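Local coordinates for tyrosine--tRNA ligase (PDB 2CYB), which probably catalyses the ATP-dependent activation of tyrosine and its transfer to the acceptor end of tRNA(Tyr), as a class I synthetase working as a homodimer, at residues Asp165-Gly170 and Leu194-Pro199; Leu160-Asp165 and Arg181-Leu186; Leu126-Ile131 and Arg188-Arg193. One frame throughout, in Å; residues are numbered along the deposited sequence.

Contact 1 (Asp165-Gly170 and Leu194-Pro199). With TYR (tyrosine), chain C.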
loop_
_atom_site.group_PDB
_atom_site.type_symbol
_atom_site.label_atom_id
_atom_site.label_comp_id
_atom_site.label_asym_id
_atom_site.label_seq_id
_atom_site.Cartn_x
_atom_site.Cartn_y
_atom_site.Cartn_z
ATOM N N ASP A 165 2.360 14.264 0.107
ATOM C CA ASP A 165 1.660 15.426 -0.438
ATOM C C ASP A 165 2.371 16.700 0.006
ATOM O O ASP A 165 2.444 17.666 -0.746
ATOM C CB ASP A 165 0.209 15.476 0.048
ATOM C CG ASP A 165 -0.643 14.403 -0.570
ATOM O OD1 ASP A 165 -1.664 14.050 0.049
ATOM O OD2 ASP A 165 -0.303 13.924 -1.676
ATOM N N ILE A 166 2.893 16.693 1.230
ATOM C CA ILE A 166 3.592 17.854 1.767
ATOM C C ILE A 166 4.788 18.198 0.871
ATOM O O ILE A 166 4.970 19.350 0.468
ATOM C CB ILE A 166 4.088 17.584 3.211
ATOM C CG1 ILE A 166 2.883 17.419 4.150
ATOM C CG2 ILE A 166 4.973 18.731 3.683
ATOM C CD1 ILE A 166 3.247 16.878 5.515
ATOM N N ALA A 167 5.582 17.187 0.539
ATOM C CA ALA A 167 6.756 17.391 -0.308
ATOM C C ALA A 167 6.406 17.746 -1.749
ATOM O O ALA A 167 6.970 18.679 -2.320
ATOM C CB ALA A 167 7.626 16.150 -0.291
ATOM N N HIS A 168 5.481 17.003 -2.345
ATOM C CA HIS A 168 5.117 17.257 -3.731
ATOM C C HIS A 168 4.359 18.555 -3.989
ATOM O O HIS A 168 4.344 19.041 -5.120
ATOM C CB HIS A 168 4.360 16.053 -4.296
ATOM C CG HIS A 168 5.249 14.883 -4.592
ATOM N ND1 HIS A 168 5.601 14.522 -5.873
ATOM C CD2 HIS A 168 5.905 14.033 -3.766
ATOM C CE1 HIS A 168 6.438 13.499 -5.826
ATOM N NE2 HIS A 168 6.640 13.184 -4.559
ATOM N N LEU A 169 3.738 19.121 -2.957
ATOM C CA LEU A 169 3.026 20.384 -3.117
ATOM C C LEU A 169 3.932 21.552 -2.700
ATOM O O LEU A 169 3.507 22.712 -2.684
ATOM C CB LEU A 169 1.737 20.382 -2.281
ATOM C CG LEU A 169 0.652 19.396 -2.735
ATOM C CD1 LEU A 169 -0.446 19.316 -1.675
ATOM C CD2 LEU A 169 0.075 19.829 -4.076
ATOM N N GLY A 170 5.180 21.237 -2.354
ATOM C CA GLY A 170 6.125 22.267 -1.947
ATOM C C GLY A 170 5.647 23.027 -0.727
ATOM O O GLY A 170 5.806 24.241 -0.625
ATOM N N LEU A 194 13.925 10.761 1.811
ATOM C CA LEU A 194 13.624 10.775 0.390
ATOM C C LEU A 194 14.136 12.056 -0.249
ATOM O O LEU A 194 13.793 12.380 -1.383
ATOM C CB LEU A 194 12.114 10.625 0.160
ATOM C CG LEU A 194 11.594 9.180 0.205
ATOM C CD1 LEU A 194 11.825 8.576 1.577
ATOM C CD2 LEU A 194 10.113 9.154 -0.132
ATOM N N GLY A 195 14.955 12.791 0.495
ATOM C CA GLY A 195 15.510 14.026 -0.024
ATOM C C GLY A 195 14.609 15.244 0.080
ATOM O O GLY A 195 14.821 16.220 -0.636
ATOM N N TYR A 196 13.602 15.198 0.948
ATOM C CA TYR A 196 12.705 16.338 1.115
ATOM C C TYR A 196 12.859 16.933 2.508
ATOM O O TYR A 196 13.310 16.262 3.429
ATOM C CB TYR A 196 11.252 15.916 0.897
ATOM C CG TYR A 196 10.994 15.305 -0.459
ATOM C CD1 TYR A 196 10.620 13.967 -0.580
ATOM C CD2 TYR A 196 11.104 16.066 -1.620
ATOM C CE1 TYR A 196 10.357 13.401 -1.823
ATOM C CE2 TYR A 196 10.846 15.509 -2.876
ATOM C CZ TYR A 196 10.471 14.176 -2.965
ATOM O OH TYR A 196 10.202 13.620 -4.191
ATOM N N SER A 197 12.476 18.193 2.670
ATOM C CA SER A 197 12.613 18.832 3.973
ATOM C C SER A 197 11.517 18.427 4.954
ATOM O O SER A 197 10.408 18.060 4.561
ATOM C CB SER A 197 12.636 20.356 3.808
ATOM O OG SER A 197 11.525 20.805 3.056
ATOM N N SER A 198 11.847 18.473 6.238
ATOM C CA SER A 198 10.894 18.141 7.285
ATOM C C SER A 198 9.974 19.356 7.398
ATOM O O SER A 198 10.442 20.482 7.551
ATOM C CB SER A 198 11.635 17.894 8.600
ATOM O OG SER A 198 10.741 17.508 9.628
ATOM N N PRO A 199 8.653 19.145 7.314
ATOM C CA PRO A 199 7.712 20.262 7.404
ATOM C C PRO A 199 7.410 20.777 8.799
ATOM O O PRO A 199 7.491 20.043 9.794
ATOM C CB PRO A 199 6.461 19.697 6.749
ATOM C CG PRO A 199 6.480 18.280 7.249
ATOM C CD PRO A 199 7.938 17.883 7.048
HETATM N N TYR C . -5.978 12.981 6.657
HETATM C CA TYR C . -6.801 14.206 6.504
HETATM C C TYR C . -8.107 14.091 7.286
HETATM O O TYR C . -8.895 15.050 7.244
HETATM C CB TYR C . -7.078 14.449 5.017
HETATM C CG TYR C . -5.802 14.691 4.247
HETATM C CD1 TYR C . -5.455 13.901 3.150
HETATM C CD2 TYR C . -4.932 15.721 4.628
HETATM C CE1 TYR C . -4.263 14.137 2.442
HETATM C CE2 TYR C . -3.757 15.962 3.940
HETATM C CZ TYR C . -3.425 15.172 2.847
HETATM O OH TYR C . -2.266 15.438 2.162
HETATM O OXT TYR C . -8.318 13.050 7.942
#
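Ile-166 and Pro-199 close the buried half of this contact, where the last turns of helix 154-168 meet the loop that leads into strand 200-204 of the Rossmann-fold catalytic domain. The two side chains cross at about a right angle: CG2 of Ile-166 presses on CB of Pro-199 at 3.5 Å, and its CD1 reaches CG of the same ring at 3.9 Å. With CG1 anti to the carbonyl carbon (chi1 -66°) and CG2 anti to the backbone N, both branches bear on the proline. Inward of this pair, Tyr-36 of the tyrosine site covers Ile-166.

At the next residue of the helix, Ala-167 sets its CB over one face of the Tyr-196 ring, a CH-pi contact 3.7 Å from the centroid and 20° off the normal; the opposite face carries the carbonyl O of Leu-194. The outer side is looser. The rings of His-168 and Tyr-196 meet obliquely, planes at 55°, with no direct bond between NE2 and OH; both atoms instead hydrogen-bond OD1 of Asp-124 on helix 119-131. A leucine in place of Tyr-196 would probably cost Asp-124 the hydroxyl partner described here and leave Ala-167 without an aromatic face to lie on.

Gly-170, with positive phi, ends the helix in a Schellman motif. On the pocket side, OD2 of Asp-165 is hydrogen-bonded by Gln-116, and its OD1 accepts a hydrogen bond of 2.6 Å from OH of the bound tyrosine.

Contact 2 (Leu160-Asp165 and Arg181-Leu186). With TYR (tyrosine), chain C.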
loop_
_atom_site.group_PDB
_atom_site.type_symbol
_atom_site.label_atom_id
_atom_site.label_comp_id
_atom_site.label_asym_id
_atom_site.label_seq_id
_atom_site.Cartn_x
_atom_site.Cartn_y
_atom_site.Cartn_z
ATOM N N LEU A 160 1.254 7.382 4.095
ATOM C CA LEU A 160 2.460 7.606 3.314
ATOM C C LEU A 160 2.202 8.677 2.255
ATOM O O LEU A 160 3.030 9.562 2.031
ATOM C CB LEU A 160 2.894 6.310 2.631
ATOM C CG LEU A 160 2.972 5.068 3.522
ATOM C CD1 LEU A 160 3.498 3.901 2.694
ATOM C CD2 LEU A 160 3.874 5.333 4.721
ATOM N N MET A 161 1.044 8.591 1.613
ATOM C CA MET A 161 0.680 9.537 0.578
ATOM C C MET A 161 0.436 10.919 1.145
ATOM O O MET A 161 0.757 11.907 0.503
ATOM C CB MET A 161 -0.553 9.047 -0.179
ATOM C CG MET A 161 -0.240 7.921 -1.155
ATOM S SD MET A 161 -1.715 7.393 -2.038
ATOM C CE MET A 161 -2.244 8.933 -2.823
ATOM N N GLN A 162 -0.144 10.993 2.339
ATOM C CA GLN A 162 -0.380 12.289 2.960
ATOM C C GLN A 162 0.960 12.967 3.222
ATOM O O GLN A 162 1.128 14.154 2.942
ATOM C CB GLN A 162 -1.140 12.139 4.279
ATOM C CG GLN A 162 -1.442 13.475 4.937
ATOM C CD GLN A 162 -2.491 13.356 6.022
ATOM O OE1 GLN A 162 -3.355 12.479 5.968
ATOM N NE2 GLN A 162 -2.438 14.253 7.000
ATOM N N ALA A 163 1.912 12.206 3.752
ATOM C CA ALA A 163 3.239 12.741 4.034
ATOM C C ALA A 163 3.874 13.218 2.731
ATOM O O ALA A 163 4.468 14.294 2.686
ATOM C CB ALA A 163 4.114 11.679 4.691
ATOM N N LEU A 164 3.739 12.429 1.668
ATOM C CA LEU A 164 4.305 12.819 0.381
ATOM C C LEU A 164 3.624 14.026 -0.239
ATOM O O LEU A 164 4.240 14.743 -1.036
ATOM C CB LEU A 164 4.272 11.651 -0.603
ATOM C CG LEU A 164 5.347 10.595 -0.334
ATOM C CD1 LEU A 164 5.094 9.365 -1.214
ATOM C CD2 LEU A 164 6.735 11.204 -0.605
ATOM N N ASP A 165 2.360 14.264 0.107
ATOM C CA ASP A 165 1.660 15.426 -0.438
ATOM C C ASP A 165 2.371 16.700 0.006
ATOM O O ASP A 165 2.444 17.666 -0.746
ATOM C CB ASP A 165 0.209 15.476 0.048
ATOM C CG ASP A 165 -0.643 14.403 -0.570
ATOM O OD1 ASP A 165 -1.664 14.050 0.049
ATOM O OD2 ASP A 165 -0.303 13.924 -1.676
ATOM N N ARG A 181 -1.575 14.424 13.866
ATOM C CA ARG A 181 -0.243 14.495 14.465
ATOM C C ARG A 181 0.713 13.355 14.149
ATOM O O ARG A 181 1.862 13.596 13.776
ATOM C CB ARG A 181 -0.345 14.659 15.990
ATOM C CG ARG A 181 0.963 15.117 16.629
ATOM C CD ARG A 181 0.864 15.308 18.146
ATOM N NE ARG A 181 2.048 15.997 18.662
ATOM C CZ ARG A 181 3.290 15.532 18.568
ATOM N NH1 ARG A 181 3.529 14.365 17.984
ATOM N NH2 ARG A 181 4.303 16.246 19.042
ATOM N N LYS A 182 0.256 12.117 14.290
ATOM C CA LYS A 182 1.124 10.984 14.017
ATOM C C LYS A 182 1.546 10.916 12.558
ATOM O O LYS A 182 2.682 10.554 12.260
ATOM C CB LYS A 182 0.461 9.670 14.442
ATOM C CG LYS A 182 0.307 9.548 15.956
ATOM C CD LYS A 182 0.307 8.097 16.402
ATOM C CE LYS A 182 0.220 7.989 17.920
ATOM N NZ LYS A 182 0.167 6.574 18.394
ATOM N N ILE A 183 0.635 11.252 11.650
ATOM C CA ILE A 183 0.972 11.247 10.236
ATOM C C ILE A 183 2.014 12.342 9.994
ATOM O O ILE A 183 2.994 12.134 9.283
ATOM C CB ILE A 183 -0.278 11.477 9.359
ATOM C CG1 ILE A 183 -1.190 10.245 9.432
ATOM C CG2 ILE A 183 0.138 11.746 7.915
ATOM C CD1 ILE A 183 -2.527 10.406 8.694
ATOM N N HIS A 184 1.825 13.504 10.611
ATOM C CA HIS A 184 2.789 14.577 10.438
ATOM C C HIS A 184 4.147 14.220 11.028
ATOM O O HIS A 184 5.178 14.606 10.481
ATOM C CB HIS A 184 2.264 15.881 11.046
ATOM C CG HIS A 184 1.209 16.542 10.217
ATOM N ND1 HIS A 184 0.509 17.648 10.645
ATOM C CD2 HIS A 184 0.748 16.259 8.974
ATOM C CE1 HIS A 184 -0.341 18.018 9.700
ATOM N NE2 HIS A 184 -0.214 17.192 8.677
ATOM N N MET A 185 4.174 13.484 12.135
ATOM C CA MET A 185 5.473 13.115 12.693
ATOM C C MET A 185 6.156 12.130 11.747
ATOM O O MET A 185 7.378 12.172 11.559
ATOM C CB MET A 185 5.324 12.499 14.084
ATOM C CG MET A 185 4.796 13.473 15.137
ATOM S SD MET A 185 5.766 15.010 15.258
ATOM C CE MET A 185 4.765 16.125 14.257
ATOM N N LEU A 186 5.367 11.242 11.150
ATOM C CA LEU A 186 5.917 10.277 10.209
ATOM C C LEU A 186 6.542 11.041 9.038
ATOM O O LEU A 186 7.609 10.678 8.547
ATOM C CB LEU A 186 4.806 9.339 9.715
ATOM C CG LEU A 186 5.093 8.360 8.570
ATOM C CD1 LEU A 186 6.266 7.467 8.917
ATOM C CD2 LEU A 186 3.854 7.517 8.315
HETATM N N TYR C . -5.978 12.981 6.657
HETATM C CA TYR C . -6.801 14.206 6.504
HETATM C C TYR C . -8.107 14.091 7.286
HETATM O O TYR C . -8.895 15.050 7.244
HETATM C CB TYR C . -7.078 14.449 5.017
HETATM C CG TYR C . -5.802 14.691 4.247
HETATM C CD1 TYR C . -5.455 13.901 3.150
HETATM C CD2 TYR C . -4.932 15.721 4.628
HETATM C CE1 TYR C . -4.263 14.137 2.442
HETATM C CE2 TYR C . -3.757 15.962 3.940
HETATM C CZ TYR C . -3.425 15.172 2.847
HETATM O OH TYR C . -2.266 15.438 2.162
HETATM O OXT TYR C . -8.318 13.050 7.942
HETATM O O HOH W 1 -1.464 17.003 6.183
#
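Gln-162 and Ile-183 lie crosswise, their side chains at about a right angle, where helix 154-168 meets helix 181-190 in the Rossmann-fold catalytic domain beside the tyrosine pocket. The short helical segments cross at -63° with their axes 9.0 Å apart. The glutamine leaves its helix with CG anti to the backbone N (chi1 -178°) and stays extended, which carries its amide across the gap between the helices. Both branches of Ile-183 back that amide: CG2 sits 3.6 Å from CD of Gln-162, while CD1 lies 3.5 Å from OE1 of Gln-162.

The bound tyrosine occupies another side of the glutamine. Its ring packs against the aliphatic part, CZ of the ligand lying 3.3 Å from CG of Gln-162, and its amino N donates to OE1. The NE2 end is held as well, by Gln-180 and by a water that accepts from it, so the rotation of the amide is fixed from both ends. Tyr-36, Tyr-158 and Gln-180 also hydrogen-bond the ligand.

Farther from the ligand, Leu-160 and Leu-186 meet through their CD2 methyls at 4.2 Å, and Leu-160 also packs on Val-153 of the second subunit. His-184 does not bond Gln-162 directly: its ND1 pairs with His-203, and its NE2 meets the bridging water, which lies in the plane of the imidazole at its edge, 2.8 Å from NE2 of His-184.

Contact 3 (Leu126-Ile131 and Arg188-Arg193)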
loop_
_atom_site.group_PDB
_atom_site.type_symbol
_atom_site.label_atom_id
_atom_site.label_comp_id
_atom_site.label_asym_id
_atom_site.label_seq_id
_atom_site.Cartn_x
_atom_site.Cartn_y
_atom_site.Cartn_z
ATOM N N LEU A 126 6.412 4.072 -3.003
ATOM C CA LEU A 126 7.063 2.780 -2.819
ATOM C C LEU A 126 8.273 2.890 -1.889
ATOM O O LEU A 126 8.512 2.005 -1.065
ATOM C CB LEU A 126 7.476 2.191 -4.173
ATOM C CG LEU A 126 6.327 1.833 -5.122
ATOM C CD1 LEU A 126 6.883 1.015 -6.269
ATOM C CD2 LEU A 126 5.237 1.053 -4.391
ATOM N N LYS A 127 9.031 3.974 -2.019
ATOM C CA LYS A 127 10.201 4.197 -1.171
ATOM C C LYS A 127 9.746 4.429 0.267
ATOM O O LYS A 127 10.330 3.884 1.215
ATOM C CB LYS A 127 10.992 5.406 -1.670
ATOM C CG LYS A 127 11.668 5.178 -3.015
ATOM C CD LYS A 127 12.376 6.437 -3.504
ATOM C CE LYS A 127 13.126 6.177 -4.804
ATOM N NZ LYS A 127 13.837 7.394 -5.292
ATOM N N MET A 128 8.713 5.248 0.431
ATOM C CA MET A 128 8.166 5.508 1.765
ATOM C C MET A 128 7.685 4.192 2.385
ATOM O O MET A 128 7.930 3.920 3.566
ATOM C CB MET A 128 6.986 6.483 1.683
ATOM C CG MET A 128 7.373 7.948 1.602
ATOM S SD MET A 128 8.075 8.530 3.170
ATOM C CE MET A 128 6.613 8.619 4.170
ATOM N N ALA A 129 6.996 3.375 1.591
ATOM C CA ALA A 129 6.488 2.095 2.095
ATOM C C ALA A 129 7.610 1.157 2.514
ATOM O O ALA A 129 7.466 0.399 3.466
ATOM C CB ALA A 129 5.603 1.409 1.037
ATOM N N ARG A 130 8.726 1.203 1.790
ATOM C CA ARG A 130 9.870 0.347 2.083
ATOM C C ARG A 130 10.560 0.713 3.401
ATOM O O ARG A 130 11.136 -0.154 4.061
ATOM C CB ARG A 130 10.877 0.427 0.928
ATOM C CG ARG A 130 12.273 -0.104 1.243
ATOM C CD ARG A 130 12.282 -1.602 1.415
ATOM N NE ARG A 130 13.633 -2.115 1.645
ATOM C CZ ARG A 130 14.204 -2.231 2.842
ATOM N NH1 ARG A 130 15.437 -2.711 2.946
ATOM N NH2 ARG A 130 13.541 -1.880 3.936
ATOM N N ILE A 131 10.495 1.985 3.791
ATOM C CA ILE A 131 11.152 2.409 5.031
ATOM C C ILE A 131 10.215 2.654 6.210
ATOM O O ILE A 131 10.657 3.036 7.292
ATOM C CB ILE A 131 12.016 3.682 4.800
ATOM C CG1 ILE A 131 11.130 4.893 4.491
ATOM C CG2 ILE A 131 12.950 3.450 3.616
ATOM C CD1 ILE A 131 11.891 6.221 4.425
ATOM N N ARG A 188 7.739 14.179 9.073
ATOM C CA ARG A 188 8.955 14.832 9.562
ATOM C C ARG A 188 10.138 13.864 9.653
ATOM O O ARG A 188 11.280 14.239 9.392
ATOM C CB ARG A 188 8.711 15.463 10.948
ATOM C CG ARG A 188 7.826 16.713 10.929
ATOM C CD ARG A 188 7.540 17.222 12.344
ATOM N NE ARG A 188 8.750 17.617 13.076
ATOM C CZ ARG A 188 9.369 18.790 12.947
ATOM N NH1 ARG A 188 8.910 19.711 12.111
ATOM N NH2 ARG A 188 10.448 19.050 13.671
ATOM N N GLU A 189 9.858 12.617 10.007
ATOM C CA GLU A 189 10.907 11.618 10.154
ATOM C C GLU A 189 11.333 10.940 8.847
ATOM O O GLU A 189 12.521 10.691 8.633
ATOM C CB GLU A 189 10.463 10.556 11.166
ATOM C CG GLU A 189 11.517 9.519 11.500
ATOM C CD GLU A 189 11.047 8.522 12.543
ATOM O OE1 GLU A 189 10.668 8.951 13.652
ATOM O OE2 GLU A 189 11.057 7.306 12.255
ATOM N N ASN A 190 10.371 10.670 7.970
ATOM C CA ASN A 190 10.652 9.976 6.715
ATOM C C ASN A 190 10.955 10.804 5.474
ATOM O O ASN A 190 11.735 10.366 4.628
ATOM C CB ASN A 190 9.498 9.023 6.396
ATOM C CG ASN A 190 9.540 7.768 7.234
ATOM O OD1 ASN A 190 10.171 7.735 8.288
ATOM N ND2 ASN A 190 8.860 6.729 6.774
ATOM N N LEU A 191 10.345 11.980 5.348
ATOM C CA LEU A 191 10.577 12.804 4.166
ATOM C C LEU A 191 12.053 13.114 3.912
ATOM O O LEU A 191 12.496 13.096 2.768
ATOM C CB LEU A 191 9.773 14.102 4.233
ATOM C CG LEU A 191 8.256 13.916 4.057
ATOM C CD1 LEU A 191 7.583 15.265 3.973
ATOM C CD2 LEU A 191 7.972 13.120 2.793
ATOM N N PRO A 192 12.833 13.385 4.970
ATOM C CA PRO A 192 14.244 13.677 4.705
ATOM C C PRO A 192 14.961 12.496 4.047
ATOM O O PRO A 192 15.888 12.690 3.261
ATOM C CB PRO A 192 14.801 13.991 6.093
ATOM C CG PRO A 192 13.610 14.573 6.817
ATOM C CD PRO A 192 12.506 13.617 6.391
ATOM N N ARG A 193 14.524 11.278 4.363
ATOM C CA ARG A 193 15.138 10.082 3.799
ATOM C C ARG A 193 14.899 9.998 2.299
ATOM O O ARG A 193 15.583 9.252 1.594
ATOM C CB ARG A 193 14.605 8.827 4.482
ATOM C CG ARG A 193 14.922 8.742 5.965
ATOM C CD ARG A 193 16.411 8.567 6.214
ATOM N NE ARG A 193 16.695 8.336 7.628
ATOM C CZ ARG A 193 17.855 7.896 8.095
ATOM N NH1 ARG A 193 18.856 7.633 7.257
ATOM N NH2 ARG A 193 18.011 7.706 9.401
#
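Met-128 reaches across to Asn-190 with the end of its side chain, and the path from its CB explains how. CB leaves helix 119-131 roughly alongside the gap; CG follows anti to the carbonyl carbon (chi1 -82°) and rests on Leu-164 of helix 154-168 and Leu-194. From there the chain bends at chi2 and again at chi3, which swings the thioether over to the other segment. SD comes to 3.6 Å from CB of Asn-190, and the terminal CE lies 3.7 Å from that same CB, so sulfur and methyl bear on the asparagine CB from one side. CE also touches Ala-163.

In the catalytic domain, built on the Rossmann fold, this is where the C-terminal turns of helices 119-131 and 181-190 come together, with Pro-192 and Arg-193 lying in a 3-10 segment that runs on. Helix 119-131 also faces the second subunit: Arg-130 forms a salt bridge with Glu-79 of that chain.

The side chains of Ile-131 and Asn-190 approach from opposite directions. CG1 of Ile-131, set between the backbone N and the carbonyl carbon (chi1 68°), lies 3.7 Å from ND2 of Asn-190. The amide of Asn-190 therefore has hydrocarbon against its nitrogen, and no hydrogen bond spans the two segments. CD1 of Ile-131 extends to CB of the exposed Arg-193 at 3.8 Å.

From the N terminus, helix 119-131 comes first; its C-terminal part is met by residues 188-193, so contact 3 closes the longest loop. Within that loop, helix 154-168 meets the start of helix 181-190 in contact 2, which is nested inside contact 3. Contact 1 crosses both: it begins at the end of helix 154-168, at the shared Asp-165, and closes only at 194-199, past helix 181-190. The three helices thus pack together, with the run into strand 200-204 laid across them. Leu-194 touches Leu-164 and Met-128, and Pro-199 O meets Arg-188 NH1 at 2.7 Å, a probable hydrogen bond. Contacts 1 and 2 both reach the bound tyrosine.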